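PDB 6HNU: aromatic amino acid aminotransferase I from Candida albicans WO-1, which probably transfers the amino group of aromatic L-amino acids to 2-oxoglutarate, giving aromatic oxo-acids and L-glutamate, with pyridoxal 5'-phosphate as cofactor. Local coordinates for residues B[159-171]-B[431-443]. Residues are numbered along the deposited sequence; the frame is centred on the assembly and turned at random.
With PLP (pyridoxal-5'-phosphate), chain I; PHE (phenylalanine), chain J.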
ATOM      1  N   ILE B 159      20.441  11.596   3.765  1.00 17.30           N
ATOM      2  CA  ILE B 159      20.064  11.043   5.103  1.00 17.58           C
ATOM      3  C   ILE B 159      21.263  10.323   5.718  1.00 17.85           C
ATOM      4  O   ILE B 159      22.171   9.855   4.962  1.00 16.97           O
ATOM      5  CB  ILE B 159      18.843  10.117   4.985  1.00 18.16           C
ATOM      6  CG1 ILE B 159      19.111   8.891   4.112  1.00 17.16           C
ATOM      7  CG2 ILE B 159      17.685  10.946   4.485  1.00 18.94           C
ATOM      8  CD1 ILE B 159      18.068   7.800   4.267  1.00 17.09           C
ATOM      9  N   LEU B 160      21.267  10.214   7.048  1.00 17.19           N
ATOM     10  CA  LEU B 160      22.242   9.373   7.755  1.00 16.80           C
ATOM     11  C   LEU B 160      21.573   8.024   7.996  1.00 16.34           C
ATOM     12  O   LEU B 160      20.362   8.016   8.386  1.00 14.80           O
ATOM     13  CB  LEU B 160      22.676  10.033   9.065  1.00 17.57           C
ATOM     14  CG  LEU B 160      23.206  11.467   8.929  1.00 17.61           C
ATOM     15  CD1 LEU B 160      23.470  12.039  10.295  1.00 19.96           C
ATOM     16  CD2 LEU B 160      24.455  11.468   8.079  1.00 17.42           C
ATOM     17  N   VAL B 161      22.333   6.955   7.752  1.00 15.46           N
ATOM     18  CA  VAL B 161      21.912   5.548   8.006  1.00 16.10           C
ATOM     19  C   VAL B 161      23.011   4.864   8.811  1.00 16.97           C
ATOM     20  O   VAL B 161      24.167   5.292   8.701  1.00 16.69           O
ATOM     21  CB  VAL B 161      21.593   4.771   6.719  1.00 15.46           C
ATOM     22  CG1 VAL B 161      20.514   5.456   5.867  1.00 17.63           C
ATOM     23  CG2 VAL B 161      22.843   4.530   5.871  1.00 16.03           C
ATOM     24  N   GLU B 162      22.648   3.803   9.549  1.00 16.07           N
ATOM     25  CA  GLU B 162      23.601   2.884  10.201  1.00 15.83           C
ATOM     26  C   GLU B 162      24.526   2.312   9.117  1.00 16.06           C
ATOM     27  O   GLU B 162      24.043   1.965   8.031  1.00 14.94           O
ATOM     28  CB  GLU B 162      22.849   1.848  11.036  1.00 16.19           C
ATOM     29  CG  GLU B 162      22.204   2.521  12.232  1.00 16.09           C
ATOM     30  CD  GLU B 162      20.981   1.863  12.837  1.00 15.51           C
ATOM     31  OE1 GLU B 162      20.191   1.275  12.088  1.00 15.50           O
ATOM     32  OE2 GLU B 162      20.800   2.043  14.055  1.00 16.53           O
ATOM     33  N   GLU B 163      25.828   2.202   9.388  1.00 17.48           N
ATOM     34  CA  GLU B 163      26.781   1.832   8.308  1.00 18.72           C
ATOM     35  C   GLU B 163      26.520   0.402   7.842  1.00 18.01           C
ATOM     36  O   GLU B 163      26.892   0.121   6.719  1.00 17.02           O
ATOM     37  CB  GLU B 163      28.249   2.009   8.702  1.00 23.64           C
ATOM     38  CG  GLU B 163      28.753   0.956   9.660  1.00 25.27           C
ATOM     39  CD  GLU B 163      30.234   1.071  10.009  1.00 25.88           C
ATOM     40  OE1 GLU B 163      30.530   1.154  11.195  1.00 24.97           O
ATOM     41  OE2 GLU B 163      31.049   1.042   9.109  1.00 27.67           O
ATOM     42  N   TYR B 164      25.890  -0.457   8.650  1.00 16.00           N
ATOM     43  CA  TYR B 164      25.272  -1.730   8.230  1.00 15.77           C
ATOM     44  C   TYR B 164      23.787  -1.637   8.541  1.00 17.02           C
ATOM     45  O   TYR B 164      23.447  -1.341   9.694  1.00 15.84           O
ATOM     46  CB  TYR B 164      25.827  -2.964   8.932  1.00 16.96           C
ATOM     47  CG  TYR B 164      27.301  -3.142   8.696  1.00 17.10           C
ATOM     48  CD1 TYR B 164      28.223  -2.495   9.496  1.00 18.66           C
ATOM     49  CD2 TYR B 164      27.760  -3.844   7.611  1.00 18.13           C
ATOM     50  CE1 TYR B 164      29.587  -2.574   9.249  1.00 19.84           C
ATOM     51  CE2 TYR B 164      29.123  -3.999   7.379  1.00 20.33           C
ATOM     52  CZ  TYR B 164      30.039  -3.346   8.194  1.00 20.75           C
ATOM     53  OH  TYR B 164      31.384  -3.427   7.971  1.00 23.35           O
ATOM     54  N   THR B 165      22.956  -1.792   7.522  1.00 16.18           N
ATOM     55  CA  THR B 165      21.494  -1.578   7.727  1.00 16.95           C
ATOM     56  C   THR B 165      20.685  -2.424   6.739  1.00 17.71           C
ATOM     57  O   THR B 165      21.262  -3.252   6.008  1.00 15.91           O
ATOM     58  CB  THR B 165      21.187  -0.077   7.658  1.00 16.62           C
ATOM     59  OG1 THR B 165      19.857   0.074   8.181  1.00 15.50           O
ATOM     60  CG2 THR B 165      21.349   0.513   6.278  1.00 16.76           C
ATOM     61  N   PHE B 166      19.371  -2.191   6.694  1.00 16.72           N
ATOM     62  CA  PHE B 166      18.374  -3.003   5.974  1.00 17.16           C
ATOM     63  C   PHE B 166      18.466  -2.727   4.473  1.00 18.26           C
ATOM     64  O   PHE B 166      18.381  -1.566   4.094  1.00 17.81           O
ATOM     65  CB  PHE B 166      17.016  -2.632   6.567  1.00 17.48           C
ATOM     66  CG  PHE B 166      15.838  -3.413   6.073  1.00 19.89           C
ATOM     67  CD1 PHE B 166      15.969  -4.742   5.704  1.00 20.57           C
ATOM     68  CD2 PHE B 166      14.587  -2.805   6.012  1.00 20.22           C
ATOM     69  CE1 PHE B 166      14.859  -5.467   5.309  1.00 21.86           C
ATOM     70  CE2 PHE B 166      13.486  -3.520   5.573  1.00 20.54           C
ATOM     71  CZ  PHE B 166      13.623  -4.853   5.234  1.00 22.04           C
ATOM     72  N   SER B 167      18.719  -3.731   3.640  1.00 18.64           N
ATOM     73  CA  SER B 167      18.916  -3.546   2.177  1.00 20.95           C
ATOM     74  C   SER B 167      17.709  -2.863   1.511  1.00 20.10           C
ATOM     75  O   SER B 167      17.945  -1.961   0.702  1.00 19.26           O
ATOM     76  CB  SER B 167      19.267  -4.853   1.509  1.00 25.63           C
ATOM     77  OG  SER B 167      20.532  -5.306   1.995  1.00 30.58           O
ATOM     78  N   SER B 168      16.485  -3.232   1.897  1.00 19.08           N
ATOM     79  CA  SER B 168      15.224  -2.670   1.350  0.50 18.94           C
ATOM     80  C   SER B 168      15.163  -1.169   1.623  1.00 18.21           C
ATOM     81  O   SER B 168      14.700  -0.451   0.737  1.00 16.79           O
ATOM     82  CB  SER B 168      14.001  -3.366   1.881  0.50 18.64           C
ATOM     83  OG  SER B 168      14.048  -4.737   1.540  0.50 18.30           O
ATOM     84  N   ALA B 169      15.621  -0.707   2.807  1.00 16.83           N
ATOM     85  CA  ALA B 169      15.567   0.734   3.133  1.00 16.91           C
ATOM     86  C   ALA B 169      16.532   1.507   2.220  1.00 16.36           C
ATOM     87  O   ALA B 169      16.193   2.639   1.775  1.00 15.83           O
ATOM     88  CB  ALA B 169      15.852   0.950   4.598  1.00 17.54           C
ATOM     89  N   LEU B 170      17.697   0.938   1.937  1.00 15.93           N
ATOM     90  CA  LEU B 170      18.706   1.579   1.069  1.00 15.07           C
ATOM     91  C   LEU B 170      18.179   1.603  -0.369  1.00 17.13           C
ATOM     92  O   LEU B 170      18.348   2.626  -1.036  1.00 17.83           O
ATOM     93  CB  LEU B 170      20.010   0.783   1.157  1.00 17.60           C
ATOM     94  CG  LEU B 170      20.735   0.784   2.505  1.00 16.87           C
ATOM     95  CD1 LEU B 170      22.018  -0.032   2.402  1.00 20.03           C
ATOM     96  CD2 LEU B 170      21.007   2.194   2.970  1.00 17.07           C
ATOM     97  N   GLU B 171      17.641   0.491  -0.849  1.00 17.39           N
ATOM     98  CA  GLU B 171      17.006   0.403  -2.198  1.00 19.05           C
ATOM     99  C   GLU B 171      15.940   1.485  -2.340  1.00 18.76           C
ATOM    100  O   GLU B 171      15.890   2.131  -3.391  1.00 21.25           O
ATOM    101  CB  GLU B 171      16.390  -0.975  -2.438  1.00 21.01           C
ATOM    102  CG  GLU B 171      15.780  -1.160  -3.839  1.00 22.92           C
ATOM    103  CD  GLU B 171      16.756  -0.930  -4.990  1.00 25.73           C
ATOM    104  OE1 GLU B 171      17.972  -1.079  -4.756  1.00 28.40           O
ATOM    105  OE2 GLU B 171      16.315  -0.572  -6.110  1.00 24.49           O
ATOM    106  N   LEU B 431      24.539 -18.555   6.698  1.00 23.15           N
ATOM    107  CA  LEU B 431      24.353 -17.237   7.329  1.00 23.16           C
ATOM    108  C   LEU B 431      24.526 -16.162   6.257  1.00 21.45           C
ATOM    109  O   LEU B 431      25.043 -16.465   5.157  1.00 21.66           O
ATOM    110  CB  LEU B 431      25.352 -17.100   8.486  1.00 24.39           C
ATOM    111  CG  LEU B 431      24.935 -17.785   9.790  1.00 25.69           C
ATOM    112  CD1 LEU B 431      25.111 -19.279   9.713  1.00 27.28           C
ATOM    113  CD2 LEU B 431      25.697 -17.233  10.977  1.00 28.46           C
ATOM    114  N   ALA B 432      24.049 -14.960   6.546  1.00 19.92           N
ATOM    115  CA  ALA B 432      24.144 -13.803   5.635  1.00 19.30           C
ATOM    116  C   ALA B 432      25.472 -13.087   5.831  1.00 18.19           C
ATOM    117  O   ALA B 432      25.756 -12.578   6.909  1.00 18.25           O
ATOM    118  CB  ALA B 432      22.965 -12.905   5.894  1.00 17.87           C
ATOM    119  N   PRO B 433      26.340 -12.985   4.796  1.00 17.27           N
ATOM    120  CA  PRO B 433      27.544 -12.166   4.902  1.00 18.95           C
ATOM    121  C   PRO B 433      27.223 -10.725   5.284  1.00 17.67           C
ATOM    122  O   PRO B 433      26.401 -10.091   4.629  1.00 19.15           O
ATOM    123  CB  PRO B 433      28.174 -12.239   3.495  1.00 18.27           C
ATOM    124  CG  PRO B 433      27.727 -13.598   3.018  1.00 19.07           C
ATOM    125  CD  PRO B 433      26.325 -13.778   3.564  1.00 19.16           C
ATOM    126  N   GLY B 434      27.938 -10.219   6.281  1.00 16.11           N
ATOM    127  CA  GLY B 434      27.774  -8.857   6.793  1.00 16.95           C
ATOM    128  C   GLY B 434      27.998  -7.818   5.730  1.00 16.93           C
ATOM    129  O   GLY B 434      27.356  -6.773   5.812  1.00 16.59           O
ATOM    130  N   SER B 435      28.934  -8.026   4.790  1.00 17.04           N
ATOM    131  CA  SER B 435      29.310  -6.939   3.840  1.00 18.08           C
ATOM    132  C   SER B 435      28.100  -6.610   2.938  1.00 17.53           C
ATOM    133  O   SER B 435      28.020  -5.508   2.436  1.00 18.54           O
ATOM    134  CB  SER B 435      30.515  -7.344   3.018  1.00 17.03           C
ATOM    135  OG  SER B 435      30.189  -8.438   2.177  1.00 17.88           O
ATOM    136  N   TRP B 436      27.182  -7.545   2.766  1.00 17.24           N
ATOM    137  CA  TRP B 436      25.967  -7.374   1.924  1.00 20.28           C
ATOM    138  C   TRP B 436      25.084  -6.272   2.508  1.00 19.92           C
ATOM    139  O   TRP B 436      24.288  -5.746   1.745  1.00 18.52           O
ATOM    140  CB  TRP B 436      25.199  -8.681   1.772  1.00 21.76           C
ATOM    141  CG  TRP B 436      25.950  -9.779   1.076  1.00 23.91           C
ATOM    142  CD1 TRP B 436      27.268  -9.790   0.722  1.00 27.08           C
ATOM    143  CD2 TRP B 436      25.439 -11.079   0.740  1.00 25.16           C
ATOM    144  NE1 TRP B 436      27.608 -11.007   0.187  1.00 26.39           N
ATOM    145  CE2 TRP B 436      26.491 -11.801   0.151  1.00 24.95           C
ATOM    146  CE3 TRP B 436      24.189 -11.696   0.871  1.00 27.13           C
ATOM    147  CZ2 TRP B 436      26.326 -13.102  -0.321  1.00 27.57           C
ATOM    148  CZ3 TRP B 436      24.020 -12.974   0.382  1.00 28.62           C
ATOM    149  CH2 TRP B 436      25.085 -13.678  -0.176  1.00 28.27           C
ATOM    150  N   PHE B 437      25.259  -5.898   3.785  1.00 18.13           N
ATOM    151  CA  PHE B 437      24.398  -4.893   4.466  1.00 16.79           C
ATOM    152  C   PHE B 437      25.112  -3.561   4.539  1.00 16.68           C
ATOM    153  O   PHE B 437      24.584  -2.609   5.149  1.00 16.06           O
ATOM    154  CB  PHE B 437      23.986  -5.349   5.861  1.00 16.08           C
ATOM    155  CG  PHE B 437      23.304  -6.675   5.886  1.00 16.18           C
ATOM    156  CD1 PHE B 437      24.008  -7.862   6.017  1.00 17.93           C
ATOM    157  CD2 PHE B 437      21.925  -6.742   5.802  1.00 17.82           C
ATOM    158  CE1 PHE B 437      23.343  -9.064   6.112  1.00 17.95           C
ATOM    159  CE2 PHE B 437      21.260  -7.950   5.909  1.00 19.13           C
ATOM    160  CZ  PHE B 437      21.970  -9.118   6.007  1.00 19.90           C
ATOM    161  N   LYS B 438      26.302  -3.464   3.967  1.00 16.88           N
ATOM    162  CA  LYS B 438      27.072  -2.211   4.088  1.00 19.24           C
ATOM    163  C   LYS B 438      26.369  -1.087   3.317  1.00 18.14           C
ATOM    164  O   LYS B 438      26.137  -1.292   2.150  1.00 20.02           O
ATOM    165  CB  LYS B 438      28.491  -2.413   3.540  1.00 21.67           C
ATOM    166  CG  LYS B 438      29.407  -1.216   3.737  1.00 26.64           C
ATOM    167  CD  LYS B 438      29.896  -1.079   5.160  1.00 32.60           C
ATOM    168  CE  LYS B 438      29.869   0.335   5.686  1.00 37.79           C
ATOM    169  NZ  LYS B 438      30.418   1.313   4.719  1.00 39.99           N
ATOM    170  N   ALA B 439      26.193   0.094   3.910  1.00 16.80           N
ATOM    171  CA  ALA B 439      25.578   1.264   3.276  1.00 17.89           C
ATOM    172  C   ALA B 439      26.705   2.106   2.688  1.00 18.70           C
ATOM    173  O   ALA B 439      27.744   2.270   3.364  1.00 19.27           O
ATOM    174  CB  ALA B 439      24.757   2.059   4.253  1.00 18.12           C
ATOM    175  N   GLU B 440      26.499   2.637   1.504  1.00 21.40           N
ATOM    176  CA  GLU B 440      27.459   3.562   0.853  1.00 26.74           C
ATOM    177  C   GLU B 440      26.730   4.814   0.372  1.00 25.19           C
ATOM    178  O   GLU B 440      25.605   4.709  -0.039  1.00 21.29           O
ATOM    179  CB  GLU B 440      28.173   2.847  -0.286  1.00 29.55           C
ATOM    180  CG  GLU B 440      28.976   1.667   0.196  1.00 35.00           C
ATOM    181  CD  GLU B 440      30.218   1.970   1.033  1.00 38.62           C
ATOM    182  OE1 GLU B 440      30.401   3.131   1.500  1.00 44.30           O
ATOM    183  OE2 GLU B 440      31.003   1.022   1.238  1.00 43.58           O
ATOM    184  N   GLY B 441      27.375   5.968   0.473  1.00 23.44           N
ATOM    185  CA  GLY B 441      26.801   7.216  -0.021  1.00 25.31           C
ATOM    186  C   GLY B 441      27.682   8.392   0.290  1.00 24.25           C
ATOM    187  O   GLY B 441      28.481   8.352   1.240  1.00 24.54           O
ATOM    188  N   GLN B 442      27.524   9.431  -0.501  1.00 24.78           N
ATOM    189  CA  GLN B 442      28.238  10.698  -0.326  1.00 22.55           C
ATOM    190  C   GLN B 442      27.196  11.794  -0.418  1.00 20.30           C
ATOM    191  O   GLN B 442      26.294  11.699  -1.267  1.00 19.54           O
ATOM    192  CB  GLN B 442      29.309  10.891  -1.406  1.00 28.52           C
ATOM    193  CG  GLN B 442      30.523   9.979  -1.290  1.00 32.19           C
ATOM    194  CD  GLN B 442      31.393  10.202  -2.504  1.00 37.01           C
ATOM    195  OE1 GLN B 442      31.129   9.676  -3.583  1.00 45.52           O
ATOM    196  NE2 GLN B 442      32.401  11.041  -2.348  1.00 41.37           N
ATOM    197  N   SER B 443      27.312  12.797   0.426  1.00 19.23           N
ATOM    198  CA  SER B 443      26.498  14.025   0.307  1.00 21.80           C
ATOM    199  C   SER B 443      26.919  14.752  -0.974  1.00 24.18           C
ATOM    200  O   SER B 443      27.923  14.350  -1.606  1.00 24.48           O
ATOM    201  CB  SER B 443      26.635  14.877   1.495  1.00 22.72           C
ATOM    202  OG  SER B 443      27.999  15.126   1.787  1.00 24.01           O
TER
HETATM  203  N1  PLP I 502      12.089  -2.320   8.585  1.00 25.81           N
HETATM  204  C2  PLP I 502      13.100  -3.119   8.934  1.00 23.33           C
HETATM  205  C2A PLP I 502      14.359  -2.503   9.434  1.00 26.54           C
HETATM  206  C3  PLP I 502      12.996  -4.505   8.833  1.00 24.00           C
HETATM  207  O3  PLP I 502      14.093  -5.261   9.142  1.00 21.64           O
HETATM  208  C4  PLP I 502      11.802  -5.063   8.333  1.00 25.89           C
HETATM  209  C4A PLP I 502      11.682  -6.512   8.189  1.00 29.74           C
HETATM  210  C5  PLP I 502      10.737  -4.211   8.008  1.00 23.78           C
HETATM  211  C6  PLP I 502      10.940  -2.859   8.125  1.00 25.06           C
HETATM  212  C5A PLP I 502       9.459  -4.734   7.399  1.00 24.67           C
HETATM  213  O4P PLP I 502       8.298  -4.149   8.050  1.00 21.78           O
HETATM  214  P   PLP I 502       6.839  -4.372   7.584  1.00 20.55           P
HETATM  215  O1P PLP I 502       6.079  -3.677   8.691  1.00 19.56           O
HETATM  216  O2P PLP I 502       6.620  -5.909   7.520  1.00 18.46           O
HETATM  217  O3P PLP I 502       6.683  -3.716   6.214  1.00 19.83           O
HETATM  218  N   PHE J 503      12.630  -7.220   7.417  1.00 57.97           N
HETATM  219  CA  PHE J 503      12.339  -8.451   6.625  1.00 65.95           C
HETATM  220  C   PHE J 503      13.670  -8.984   6.074  1.00 79.40           C
HETATM  221  O   PHE J 503      14.563  -9.326   6.867  1.00 75.95           O
HETATM  222  CB  PHE J 503      11.283  -8.148   5.558  1.00 64.21           C
HETATM  223  CG  PHE J 503      11.237  -9.116   4.405  1.00 63.17           C
HETATM  224  CD1 PHE J 503      11.306 -10.486   4.622  1.00 63.66           C
HETATM  225  CD2 PHE J 503      11.120  -8.651   3.103  1.00 61.88           C
HETATM  226  CE1 PHE J 503      11.275 -11.371   3.552  1.00 62.85           C
HETATM  227  CE2 PHE J 503      11.085  -9.536   2.037  1.00 64.63           C
HETATM  228  CZ  PHE J 503      11.152 -10.895   2.264  1.00 63.53           C
HETATM  229  OXT PHE J 503      13.888  -9.071   4.856  1.00 92.14           O
HETATM  230  O   HOH W   1      31.158   3.081   7.124  1.00 31.21           O
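Tyr164 and Lys438 face each other in a single beta bridge, closed by two backbone hydrogen bonds: Ala439 N donates to Glu163 O at 2.9 Å, nearly straight at 170°, and Thr165 N to Phe437 O at 3.0 Å. The Lys438 chain starts away from 159-171, but its bends at chi2 and chi3 bring it back over Tyr164, where CD sits 4.1 Å from the ring centroid as a CH-pi contact on one face. Gly434 O meets the edge of that ring, 3.5 Å from Tyr164 CD2. Lys438 NZ bonds to Ala439 O and forms a salt bridge with Glu440; Glu163 OE2 and Lys438 NZ, 4.4 Å apart and beyond salt-bridge range, are spanned by a water, while Glu163 OE1 accepts a hydrogen bond from Met185 N. In this fold-type I aminotransferase, the bridge ties the turn after strand 158-162 of the large mixed sheet to the segment leaving strand 429-433 of the small antiparallel sheet. Phe166 follows at the N-cap of helix 167-175, its ring face against the pyridoxal-5'-phosphate ring, with CD2 3.3 Å from PLP C2. CG stands opposite the backbone N (chi1 -175°), which carries the ring to the cofactor. Phe437 points toward the turn, with Thr165 O at its ring edge and the cofactor-binding Asn218 beside it. Farther along, Ala439 CB packs against Val161 CG2, at 3.5 Å, and both methyls of Leu170.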